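Long-range contacts in pullulanase (PDB 2YOC), which hydrolyses alpha-1,6-glucosidic linkages in pullulan and in branched alpha-glucans, binds calcium and is exported by a type 2 secretion system: residues 304-308 and 320-324; 345-349 and 361-366; 352-356 and 599-603; 613-617 and 639-643. All blocks are in the same frame, centred on the assembly; numbering follows the deposited sequence.

Contact 1. Residues 304-308 and 320-324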
loop_
_atom_site.group_PDB
_atom_site.type_symbol
_atom_site.label_atom_id
_atom_site.label_comp_id
_atom_site.label_asym_id
_atom_site.label_seq_id
_atom_site.Cartn_x
_atom_site.Cartn_y
_atom_site.Cartn_z
ATOM N N GLN B 304 2.662 43.804 -43.937
ATOM C CA GLN B 304 3.320 44.578 -44.972
ATOM C C GLN B 304 2.842 46.019 -44.916
ATOM O O GLN B 304 3.625 46.930 -45.156
ATOM C CB GLN B 304 3.065 43.941 -46.332
ATOM C CG GLN B 304 4.080 42.859 -46.627
ATOM C CD GLN B 304 3.791 42.128 -47.901
ATOM O OE1 GLN B 304 3.368 42.710 -48.921
ATOM N NE2 GLN B 304 4.082 40.835 -47.881
ATOM N N GLN B 305 1.561 46.205 -44.544
ATOM C CA GLN B 305 0.893 47.498 -44.354
ATOM C C GLN B 305 -0.284 47.385 -43.352
ATOM O O GLN B 305 -0.942 46.342 -43.284
ATOM C CB GLN B 305 0.425 48.099 -45.688
ATOM C CG GLN B 305 0.138 49.602 -45.625
ATOM C CD GLN B 305 1.303 50.437 -45.126
ATOM O OE1 GLN B 305 2.452 50.317 -45.607
ATOM N NE2 GLN B 305 1.024 51.295 -44.137
ATOM N N VAL B 306 -0.501 48.452 -42.556
ATOM C CA VAL B 306 -1.610 48.619 -41.618
ATOM C C VAL B 306 -2.082 50.068 -41.728
ATOM O O VAL B 306 -1.247 50.969 -41.700
ATOM C CB VAL B 306 -1.278 48.262 -40.139
ATOM C CG1 VAL B 306 -2.554 48.206 -39.291
ATOM C CG2 VAL B 306 -0.505 46.959 -40.022
ATOM N N ASP B 307 -3.414 50.282 -41.843
ATOM C CA ASP B 307 -4.067 51.609 -41.904
ATOM C C ASP B 307 -5.242 51.641 -40.908
ATOM O O ASP B 307 -5.922 50.621 -40.747
ATOM C CB ASP B 307 -4.656 51.899 -43.310
ATOM C CG ASP B 307 -3.710 52.017 -44.501
ATOM O OD1 ASP B 307 -2.482 51.870 -44.310
ATOM O OD2 ASP B 307 -4.204 52.240 -45.634
ATOM N N VAL B 308 -5.512 52.789 -40.267
ATOM C CA VAL B 308 -6.690 52.904 -39.410
ATOM C C VAL B 308 -7.768 53.391 -40.361
ATOM O O VAL B 308 -7.540 54.351 -41.100
ATOM C CB VAL B 308 -6.568 53.883 -38.212
ATOM C CG1 VAL B 308 -7.688 53.641 -37.194
ATOM C CG2 VAL B 308 -5.209 53.800 -37.537
ATOM N N SER B 320 -8.983 57.216 -43.786
ATOM C CA SER B 320 -8.115 56.049 -43.896
ATOM C C SER B 320 -6.680 56.534 -43.686
ATOM O O SER B 320 -6.134 57.240 -44.525
ATOM C CB SER B 320 -8.271 55.367 -45.248
ATOM O OG SER B 320 -7.277 54.368 -45.430
ATOM N N HIS B 321 -6.083 56.180 -42.550
ATOM C CA HIS B 321 -4.761 56.670 -42.197
ATOM C C HIS B 321 -3.688 55.592 -42.090
ATOM O O HIS B 321 -3.701 54.801 -41.141
ATOM C CB HIS B 321 -4.847 57.472 -40.896
ATOM C CG HIS B 321 -5.979 58.457 -40.866
ATOM N ND1 HIS B 321 -7.137 58.208 -40.144
ATOM C CD2 HIS B 321 -6.101 59.654 -41.481
ATOM C CE1 HIS B 321 -7.909 59.269 -40.316
ATOM N NE2 HIS B 321 -7.333 60.160 -41.118
ATOM N N PRO B 322 -2.711 55.570 -43.022
ATOM C CA PRO B 322 -1.613 54.598 -42.902
ATOM C C PRO B 322 -0.815 54.820 -41.606
ATOM O O PRO B 322 -0.557 55.964 -41.209
ATOM C CB PRO B 322 -0.795 54.826 -44.171
ATOM C CG PRO B 322 -1.120 56.173 -44.588
ATOM C CD PRO B 322 -2.527 56.442 -44.192
HETATM N N MSE B 323 -0.533 53.721 -40.898
HETATM C CA MSE B 323 0.149 53.711 -39.609
HETATM C C MSE B 323 1.671 53.724 -39.678
HETATM O O MSE B 323 2.243 53.369 -40.711
HETATM C CB MSE B 323 -0.353 52.543 -38.776
HETATM C CG MSE B 323 -1.785 52.742 -38.386
HETATM SE SE MSE B 323 -2.568 51.213 -37.584
HETATM C CE MSE B 323 -2.559 51.796 -35.804
ATOM N N THR B 324 2.322 54.138 -38.575
ATOM C CA THR B 324 3.771 54.217 -38.480
ATOM C C THR B 324 4.284 52.977 -37.813
ATOM O O THR B 324 3.870 52.652 -36.684
ATOM C CB THR B 324 4.206 55.524 -37.790
ATOM O OG1 THR B 324 3.685 56.631 -38.529
ATOM C CG2 THR B 324 5.713 55.664 -37.697
#
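V306 and V308 are joined to H321 and M323 by three backbone hydrogen bonds, which hold together the antiparallel hairpin of strands 305-311 and 317-326. V308 and H321 bond to each other in both directions, with V308 N 2.8 Å from H321 O, and M323 N reaches V306 O at 3.0 Å. D307 and P322 lie between them as a non-hydrogen-bonded pair, their CA atoms 4.0 Å apart. The proline therefore costs this pair of strands no bond.

Apolar packing gathers on the face that carries V306, V308 and the selenomethionine M323. The M323 side chain runs extended through chi2 (171°) and turns only beyond it, which lays its end across both valines. Its SE meets V306 CG1 at 3.5 Å, while its CG lies 3.7 Å from V308 CG2. W332 of the neighbouring strand 331-336, and F296 and V298 of strand 293-299, also touch M323.

The D307 side brings polar groups against the proline ring. The D307 carboxylate, swung beside its own backbone N (chi1 -64°), places OD1 3.4 Å from P322 CB. Q305 lies alongside P322, pointing the same way, and its NE2 makes a weak hydrogen bond of 3.3 Å to V306 O, which thus has a second donor besides M323 N. On the V308 side of the hairpin, the H321 ring stacks on W334.

D307 and P322 occupy a partly solvent-exposed side; around V306, V308 and M323 the other face is apolar and buried, and dispersion contacts bind it to other strands of the curled carbohydrate-binding module 48 sheet.

Contact 2. Residues 345-349 and 361-366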
loop_
_atom_site.group_PDB
_atom_site.type_symbol
_atom_site.label_atom_id
_atom_site.label_comp_id
_atom_site.label_asym_id
_atom_site.label_seq_id
_atom_site.Cartn_x
_atom_site.Cartn_y
_atom_site.Cartn_z
ATOM N N TYR B 345 -14.046 52.060 -36.042
ATOM C CA TYR B 345 -12.814 51.797 -36.767
ATOM C C TYR B 345 -12.534 50.328 -36.899
ATOM O O TYR B 345 -13.050 49.492 -36.133
ATOM C CB TYR B 345 -11.604 52.506 -36.087
ATOM C CG TYR B 345 -11.146 51.864 -34.798
ATOM C CD1 TYR B 345 -11.853 52.050 -33.617
ATOM C CD2 TYR B 345 -9.982 51.092 -34.751
ATOM C CE1 TYR B 345 -11.433 51.465 -32.425
ATOM C CE2 TYR B 345 -9.562 50.481 -33.570
ATOM C CZ TYR B 345 -10.296 50.661 -32.410
ATOM O OH TYR B 345 -9.907 50.047 -31.239
ATOM N N ARG B 346 -11.641 50.033 -37.840
ATOM C CA ARG B 346 -11.077 48.725 -38.106
ATOM C C ARG B 346 -9.689 48.994 -38.670
ATOM O O ARG B 346 -9.436 50.089 -39.177
ATOM C CB ARG B 346 -11.924 47.975 -39.139
ATOM C CG ARG B 346 -13.279 47.528 -38.624
ATOM C CD ARG B 346 -13.875 46.468 -39.491
ATOM N NE ARG B 346 -14.172 46.966 -40.830
ATOM C CZ ARG B 346 -15.334 46.796 -41.441
ATOM N NH1 ARG B 346 -16.324 46.158 -40.832
ATOM N NH2 ARG B 346 -15.510 47.249 -42.673
ATOM N N TYR B 347 -8.798 48.016 -38.580
ATOM C CA TYR B 347 -7.455 48.113 -39.142
ATOM C C TYR B 347 -7.488 47.418 -40.463
ATOM O O TYR B 347 -7.932 46.276 -40.525
ATOM C CB TYR B 347 -6.402 47.424 -38.244
ATOM C CG TYR B 347 -6.255 48.074 -36.892
ATOM C CD1 TYR B 347 -5.877 49.407 -36.777
ATOM C CD2 TYR B 347 -6.543 47.372 -35.724
ATOM C CE1 TYR B 347 -5.778 50.024 -35.537
ATOM C CE2 TYR B 347 -6.439 47.979 -34.473
ATOM C CZ TYR B 347 -6.036 49.301 -34.386
ATOM O OH TYR B 347 -5.911 49.923 -33.173
ATOM N N ALA B 348 -7.045 48.101 -41.527
ATOM C CA ALA B 348 -6.969 47.506 -42.855
ATOM C C ALA B 348 -5.574 46.890 -42.984
ATOM O O ALA B 348 -4.561 47.613 -43.026
ATOM C CB ALA B 348 -7.190 48.552 -43.914
HETATM N N MSE B 349 -5.525 45.538 -42.948
HETATM C CA MSE B 349 -4.298 44.765 -42.997
HETATM C C MSE B 349 -3.867 44.424 -44.418
HETATM O O MSE B 349 -4.695 44.271 -45.322
HETATM C CB MSE B 349 -4.502 43.439 -42.275
HETATM C CG MSE B 349 -5.076 43.557 -40.876
HETATM SE SE MSE B 349 -3.872 44.411 -39.623
HETATM C CE MSE B 349 -2.265 43.222 -39.863
ATOM N N GLN B 361 -5.592 40.796 -47.787
ATOM C CA GLN B 361 -6.002 42.164 -47.588
ATOM C C GLN B 361 -7.421 42.171 -47.056
ATOM O O GLN B 361 -8.349 41.746 -47.764
ATOM C CB GLN B 361 -5.812 43.014 -48.823
ATOM C CG GLN B 361 -4.460 43.682 -48.808
ATOM C CD GLN B 361 -4.288 44.607 -49.979
ATOM O OE1 GLN B 361 -4.176 44.192 -51.134
ATOM N NE2 GLN B 361 -4.236 45.889 -49.696
ATOM N N TYR B 362 -7.559 42.553 -45.753
ATOM C CA TYR B 362 -8.827 42.614 -45.036
ATOM C C TYR B 362 -8.853 43.677 -43.932
ATOM O O TYR B 362 -7.802 44.112 -43.449
ATOM C CB TYR B 362 -9.228 41.234 -44.462
ATOM C CG TYR B 362 -8.114 40.360 -43.907
ATOM C CD1 TYR B 362 -7.145 40.882 -43.054
ATOM C CD2 TYR B 362 -8.098 38.986 -44.139
ATOM C CE1 TYR B 362 -6.143 40.078 -42.521
ATOM C CE2 TYR B 362 -7.088 38.179 -43.626
ATOM C CZ TYR B 362 -6.107 38.732 -42.828
ATOM O OH TYR B 362 -5.134 37.936 -42.288
ATOM N N GLU B 363 -10.062 44.080 -43.530
ATOM C CA GLU B 363 -10.270 44.994 -42.423
ATOM C C GLU B 363 -10.696 44.141 -41.255
ATOM O O GLU B 363 -11.618 43.333 -41.376
ATOM C CB GLU B 363 -11.327 46.030 -42.743
ATOM C CG GLU B 363 -10.824 47.113 -43.669
ATOM C CD GLU B 363 -11.840 48.212 -43.854
ATOM O OE1 GLU B 363 -12.590 48.487 -42.888
ATOM O OE2 GLU B 363 -11.910 48.776 -44.970
ATOM N N VAL B 364 -9.961 44.282 -40.137
ATOM C CA VAL B 364 -10.115 43.502 -38.904
ATOM C C VAL B 364 -10.433 44.453 -37.750
ATOM O O VAL B 364 -9.955 45.583 -37.744
ATOM C CB VAL B 364 -8.797 42.700 -38.627
ATOM C CG1 VAL B 364 -8.977 41.645 -37.529
ATOM C CG2 VAL B 364 -8.274 42.035 -39.891
ATOM N N THR B 365 -11.208 43.977 -36.763
ATOM C CA THR B 365 -11.509 44.731 -35.543
ATOM C C THR B 365 -10.287 44.655 -34.606
ATOM O O THR B 365 -9.405 43.819 -34.817
ATOM C CB THR B 365 -12.806 44.228 -34.876
ATOM O OG1 THR B 365 -12.846 42.795 -34.870
ATOM C CG2 THR B 365 -14.042 44.794 -35.526
ATOM N N ASP B 366 -10.218 45.525 -33.596
ATOM C CA ASP B 366 -9.087 45.550 -32.672
ATOM C C ASP B 366 -9.180 44.396 -31.674
ATOM O O ASP B 366 -10.230 44.252 -31.037
ATOM C CB ASP B 366 -9.104 46.873 -31.882
ATOM C CG ASP B 366 -7.765 47.410 -31.407
ATOM O OD1 ASP B 366 -6.918 46.603 -30.951
ATOM O OD2 ASP B 366 -7.579 48.634 -31.455
#
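Just past the second strand of the hairpin of strands 344-353 and 358-364, D366 ties back to the first strand: its OD2 accepts hydrogen bonds from the hydroxyls of Y345 and Y347. The two bonds, from Y345 OH and from Y347 OH to D366 OD2, are each 2.7 Å long and arrive from opposite faces of the carboxylate plane. The aspartate turns toward the first strand with CG anti to its backbone N (chi1 -151°), and its other oxygen, OD1, is taken by the backbone N of Y368. This buried carboxylate thus has partners at both oxygens.

R346 forms a side-on salt bridge with E363. Its NE lies 3.0 Å and its NH2 3.2 Å from E363 OE1, and both nitrogens point at that one oxygen from within the guanidinium plane. The carboxylate is turned 61° against that plane, and E363 OE1 is also hydrogen-bonded to Y311 OH, while R346 NH1 goes to E377 O.

Both strands belong to the antiparallel sheet of the carbohydrate-binding module 48, an isoamylase N-terminal type domain. Y347 and V364 form a hydrogen-bonded pair, Y347 N to V364 O at 2.8 Å, and A348 faces E363 in the next, non-hydrogen-bonded position. M349 N also bonds to Y362 O at 2.7 Å, although the return bond is weak.

On the face of M349 and V364, the selenomethionine CG packs 3.7 Å from V364 CG2, and M349 CB meets the edge of the Y362 ring at CE1, 3.7 Å away. I611 of helix 608-611 touches both M349 and V364, and Y362 OH bonds to K610 O.

Contact 3. Residues 352-356 and 599-603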
loop_
_atom_site.group_PDB
_atom_site.type_symbol
_atom_site.label_atom_id
_atom_site.label_comp_id
_atom_site.label_asym_id
_atom_site.label_seq_id
_atom_site.Cartn_x
_atom_site.Cartn_y
_atom_site.Cartn_z
ATOM N N TYR B 352 0.783 38.461 -45.056
ATOM C CA TYR B 352 0.892 37.117 -45.545
ATOM C C TYR B 352 0.326 36.148 -44.491
ATOM O O TYR B 352 0.777 36.154 -43.340
ATOM C CB TYR B 352 2.360 36.784 -45.878
ATOM C CG TYR B 352 2.597 35.299 -46.039
ATOM C CD1 TYR B 352 2.188 34.628 -47.186
ATOM C CD2 TYR B 352 3.156 34.546 -45.011
ATOM C CE1 TYR B 352 2.389 33.258 -47.335
ATOM C CE2 TYR B 352 3.340 33.168 -45.137
ATOM C CZ TYR B 352 2.955 32.525 -46.302
ATOM O OH TYR B 352 3.135 31.159 -46.414
ATOM N N HIS B 353 -0.650 35.307 -44.885
ATOM C CA HIS B 353 -1.223 34.296 -43.993
ATOM C C HIS B 353 -0.724 32.938 -44.446
ATOM O O HIS B 353 -1.047 32.527 -45.561
ATOM C CB HIS B 353 -2.763 34.316 -44.002
ATOM C CG HIS B 353 -3.339 33.734 -42.759
ATOM N ND1 HIS B 353 -2.983 32.466 -42.323
ATOM C CD2 HIS B 353 -4.168 34.290 -41.850
ATOM C CE1 HIS B 353 -3.617 32.288 -41.175
ATOM N NE2 HIS B 353 -4.351 33.353 -40.853
ATOM N N PRO B 354 0.025 32.194 -43.603
ATOM C CA PRO B 354 0.539 30.886 -44.041
ATOM C C PRO B 354 -0.505 29.808 -44.333
ATOM O O PRO B 354 -0.201 28.883 -45.089
ATOM C CB PRO B 354 1.501 30.489 -42.924
ATOM C CG PRO B 354 1.787 31.760 -42.174
ATOM C CD PRO B 354 0.510 32.519 -42.251
ATOM N N GLN B 355 -1.732 29.945 -43.791
ATOM C CA GLN B 355 -2.826 29.008 -44.057
ATOM C C GLN B 355 -3.266 29.066 -45.529
ATOM O O GLN B 355 -3.524 28.019 -46.124
ATOM C CB GLN B 355 -4.027 29.266 -43.147
ATOM C CG GLN B 355 -4.978 28.085 -43.077
ATOM C CD GLN B 355 -6.163 28.382 -42.215
ATOM O OE1 GLN B 355 -6.029 28.788 -41.052
ATOM N NE2 GLN B 355 -7.351 28.132 -42.743
ATOM N N SER B 356 -3.363 30.284 -46.098
ATOM C CA SER B 356 -3.769 30.537 -47.474
ATOM C C SER B 356 -2.552 30.719 -48.409
ATOM O O SER B 356 -2.694 30.754 -49.642
ATOM C CB SER B 356 -4.662 31.771 -47.524
ATOM O OG SER B 356 -3.969 32.909 -47.040
ATOM N N ALA B 599 -9.995 30.951 -36.243
ATOM C CA ALA B 599 -8.692 31.335 -36.779
ATOM C C ALA B 599 -8.795 31.308 -38.312
ATOM O O ALA B 599 -9.891 31.123 -38.845
ATOM C CB ALA B 599 -7.619 30.381 -36.284
ATOM N N GLY B 600 -7.682 31.516 -39.011
ATOM C CA GLY B 600 -7.677 31.508 -40.473
ATOM C C GLY B 600 -7.992 32.857 -41.077
ATOM O O GLY B 600 -8.536 33.735 -40.397
ATOM N N PRO B 601 -7.669 33.069 -42.364
ATOM C CA PRO B 601 -7.903 34.395 -42.960
ATOM C C PRO B 601 -9.333 34.658 -43.435
ATOM O O PRO B 601 -9.603 35.741 -43.983
ATOM C CB PRO B 601 -6.890 34.450 -44.101
ATOM C CG PRO B 601 -6.719 33.057 -44.501
ATOM C CD PRO B 601 -7.011 32.162 -43.318
ATOM N N THR B 602 -10.263 33.695 -43.221
ATOM C CA THR B 602 -11.625 33.893 -43.721
ATOM C C THR B 602 -12.710 34.021 -42.697
ATOM O O THR B 602 -13.609 34.858 -42.893
ATOM C CB THR B 602 -11.954 32.960 -44.880
ATOM O OG1 THR B 602 -11.806 31.603 -44.453
ATOM C CG2 THR B 602 -11.080 33.221 -46.091
ATOM N N ASP B 603 -12.653 33.218 -41.610
ATOM C CA ASP B 603 -13.714 33.291 -40.598
ATOM C C ASP B 603 -13.961 34.697 -40.106
ATOM O O ASP B 603 -13.024 35.431 -39.754
ATOM C CB ASP B 603 -13.461 32.420 -39.369
ATOM C CG ASP B 603 -13.956 31.007 -39.413
ATOM O OD1 ASP B 603 -13.243 30.160 -39.986
ATOM O OD2 ASP B 603 -15.014 30.719 -38.771
#
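H353, on strand 344-353, receives the P601 ring on one face. P601 CD sits over the centre of the imidazole, 3.8 Å from its centroid and 9° off the ring normal, a CH-pi contact, and P601 CB lies 3.5 Å from H353 CD2. The imidazole reaches the proline because its CG is anti to the backbone N (chi1 -157°). Its rotation is fixed from within the turn: Q355 N donates to H353 ND1 at 3.2 Å, close to the ring plane, which is consistent with the proton residing on NE2, where D609 OD2 is a weak partner.

The extended chain of Q355 passes obliquely across P601, bringing OE1 to 3.2 Å from G600 CA. The backbone of G600, at a phi of 88°, follows a path suited to glycine. S356 closes the row with OG 3.7 Å from P601 CG, although its hydrogen bond goes to E360 OE2.

The contact packs a turn of the carbohydrate-binding module against a loop of the catalytic barrel: E360 and Y362 of strand 358-364 touch both H353 and P601, while D609 OD2 of helix 608-611 bonds to G600 N and weakly to H353 NE2.

Contact 4. Residues 613-617 and 639-643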
loop_
_atom_site.group_PDB
_atom_site.type_symbol
_atom_site.label_atom_id
_atom_site.label_comp_id
_atom_site.label_asym_id
_atom_site.label_seq_id
_atom_site.Cartn_x
_atom_site.Cartn_y
_atom_site.Cartn_z
ATOM N N PRO B 613 -0.926 36.182 -38.056
ATOM C CA PRO B 613 -1.147 34.763 -38.378
ATOM C C PRO B 613 -0.087 33.851 -37.810
ATOM O O PRO B 613 1.094 34.205 -37.769
ATOM C CB PRO B 613 -1.135 34.741 -39.893
ATOM C CG PRO B 613 -1.534 36.097 -40.298
ATOM C CD PRO B 613 -0.883 36.988 -39.293
ATOM N N TRP B 614 -0.544 32.698 -37.297
ATOM C CA TRP B 614 0.273 31.632 -36.714
ATOM C C TRP B 614 1.012 31.997 -35.432
ATOM O O TRP B 614 1.877 31.240 -34.970
ATOM C CB TRP B 614 1.154 30.960 -37.778
ATOM C CG TRP B 614 0.387 30.058 -38.705
ATOM C CD1 TRP B 614 -0.971 29.950 -38.816
ATOM C CD2 TRP B 614 0.942 29.077 -39.593
ATOM N NE1 TRP B 614 -1.298 28.965 -39.717
ATOM C CE2 TRP B 614 -0.144 28.417 -40.218
ATOM C CE3 TRP B 614 2.262 28.703 -39.943
ATOM C CZ2 TRP B 614 0.042 27.423 -41.180
ATOM C CZ3 TRP B 614 2.446 27.698 -40.881
ATOM C CH2 TRP B 614 1.347 27.074 -41.493
ATOM N N TYR B 615 0.606 33.110 -34.796
ATOM C CA TYR B 615 1.238 33.511 -33.547
ATOM C C TYR B 615 0.393 33.193 -32.344
ATOM O O TYR B 615 0.872 32.514 -31.433
ATOM C CB TYR B 615 1.614 34.998 -33.539
ATOM C CG TYR B 615 2.181 35.440 -32.201
ATOM C CD1 TYR B 615 3.551 35.354 -31.940
ATOM C CD2 TYR B 615 1.344 35.921 -31.186
ATOM C CE1 TYR B 615 4.074 35.730 -30.703
ATOM C CE2 TYR B 615 1.849 36.265 -29.938
ATOM C CZ TYR B 615 3.219 36.189 -29.710
ATOM O OH TYR B 615 3.724 36.530 -28.485
ATOM N N TYR B 616 -0.824 33.777 -32.291
ATOM C CA TYR B 616 -1.703 33.660 -31.137
ATOM C C TYR B 616 -2.274 32.261 -30.900
ATOM O O TYR B 616 -2.617 31.917 -29.768
ATOM C CB TYR B 616 -2.806 34.739 -31.165
ATOM C CG TYR B 616 -2.321 36.174 -31.157
ATOM C CD1 TYR B 616 -1.965 36.802 -29.972
ATOM C CD2 TYR B 616 -2.346 36.939 -32.313
ATOM C CE1 TYR B 616 -1.573 38.139 -29.950
ATOM C CE2 TYR B 616 -1.998 38.285 -32.296
ATOM C CZ TYR B 616 -1.595 38.881 -31.113
ATOM O OH TYR B 616 -1.260 40.215 -31.102
ATOM N N GLN B 617 -2.362 31.451 -31.950
ATOM C CA GLN B 617 -2.913 30.108 -31.866
ATOM C C GLN B 617 -1.833 29.060 -31.642
ATOM O O GLN B 617 -0.709 29.219 -32.147
ATOM C CB GLN B 617 -3.664 29.787 -33.168
ATOM C CG GLN B 617 -4.634 30.881 -33.661
ATOM C CD GLN B 617 -5.869 31.059 -32.799
ATOM O OE1 GLN B 617 -6.182 30.240 -31.922
ATOM N NE2 GLN B 617 -6.630 32.120 -33.052
ATOM N N HIS B 639 3.003 32.212 -25.528
ATOM C CA HIS B 639 3.651 33.252 -26.319
ATOM C C HIS B 639 3.469 34.605 -25.644
ATOM O O HIS B 639 2.367 34.953 -25.191
ATOM C CB HIS B 639 3.159 33.247 -27.762
ATOM C CG HIS B 639 3.357 31.931 -28.463
ATOM N ND1 HIS B 639 2.713 31.655 -29.659
ATOM C CD2 HIS B 639 4.106 30.859 -28.111
ATOM C CE1 HIS B 639 3.104 30.439 -29.998
ATOM N NE2 HIS B 639 3.937 29.921 -29.094
ATOM N N ARG B 640 4.586 35.343 -25.551
ATOM C CA ARG B 640 4.729 36.624 -24.885
ATOM C C ARG B 640 3.619 37.674 -25.105
ATOM O O ARG B 640 3.124 38.237 -24.125
ATOM C CB ARG B 640 6.119 37.178 -25.165
ATOM C CG ARG B 640 7.220 36.400 -24.472
ATOM C CD ARG B 640 8.618 36.817 -24.880
ATOM N NE ARG B 640 9.034 38.100 -24.305
ATOM C CZ ARG B 640 10.301 38.521 -24.253
ATOM N NH1 ARG B 640 11.284 37.761 -24.726
ATOM N NH2 ARG B 640 10.595 39.702 -23.724
HETATM N N MSE B 641 3.238 37.939 -26.359
HETATM C CA MSE B 641 2.204 38.924 -26.672
HETATM C C MSE B 641 0.785 38.500 -26.325
HETATM O O MSE B 641 -0.043 39.347 -25.945
HETATM C CB MSE B 641 2.316 39.462 -28.108
HETATM C CG MSE B 641 3.631 40.218 -28.375
HETATM SE SE MSE B 641 4.108 41.569 -27.054
HETATM C CE MSE B 641 2.798 42.865 -27.500
ATOM N N PHE B 642 0.509 37.199 -26.407
ATOM C CA PHE B 642 -0.799 36.728 -25.989
ATOM C C PHE B 642 -0.870 36.729 -24.467
ATOM O O PHE B 642 -1.926 37.054 -23.906
ATOM C CB PHE B 642 -1.169 35.357 -26.554
ATOM C CG PHE B 642 -2.634 35.038 -26.304
ATOM C CD1 PHE B 642 -3.641 35.903 -26.741
ATOM C CD2 PHE B 642 -3.005 33.897 -25.602
ATOM C CE1 PHE B 642 -4.987 35.617 -26.485
ATOM C CE2 PHE B 642 -4.347 33.617 -25.351
ATOM C CZ PHE B 642 -5.329 34.471 -25.803
ATOM N N ALA B 643 0.258 36.433 -23.795
ATOM C CA ALA B 643 0.281 36.484 -22.327
ATOM C C ALA B 643 0.012 37.943 -21.913
ATOM O O ALA B 643 -0.789 38.183 -20.997
ATOM C CB ALA B 643 1.624 35.996 -21.790
#
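Y615 OH accepts the backbone N-H of M641 at 2.6 Å, and the same tyrosine's carbonyl O takes the imidazole ND1 of H639 at 2.7 Å. The second bond is moderately bent, with a C=O...ND1 angle of 158°, but lies in the carbonyl plane and, nearly, in the imidazole plane. One residue of the loop thus grips the start of helix 640-655 at two points.

With its CG anti to the backbone N (chi1 176°), Y615 runs its ring past the H639 side chain in the opposite direction. H639 turns an edge toward the tyrosine face, the centroids 5.3 Å apart and the planes at 52°, while M641 N lies in the ring plane beyond the hydroxyl. M641 CB packs 3.7 Å from Y615 CE2. Next along the loop, Y616 CD1 meets F642 CD1 at 3.7 Å, and Y615 CD2 covers part of one Y616 face.

The second shell is centred on D273 of helix 269-280. Its OD1 is hydrogen-bonded to Y615 OH and its OD2 to R640 N, so this acidic group sits by the helix N-terminus, where the helix dipole would probably be favourable to it. W299 meets the Y615 ring edge-to-face, and R640 forms a salt bridge with E281.

H639 occupies the N-cap position, its O accepting from A643 N at 2.9 Å. The helix it begins comes between barrel strands 586-591 and 661-664 in sequence, so the contact falls in a beta-alpha-beta unit of the (beta/alpha)8 barrel characteristic of alpha-amylase-type glycosyl hydrolases.

The four contacts follow a path from the carbohydrate-binding module into the catalytic barrel. Contacts 1 and 2 come first along the chain, their centres 10 Å apart, in neighbouring hairpins of one antiparallel sheet, where D307 O and A348 N probably bond across strands 305-311 and 344-353. Contact 3 shares strand 344-353 with contact 2, its centre about 14 Å away, and alternates with it in sequence. Its second segment is 243 residues later, in the loop before helix 608-611. Contact 4 follows that helix, its centre about 15 Å from that of contact 3, with P354 packed on P613 and W614. Module and barrel are thereby joined through continuous packing.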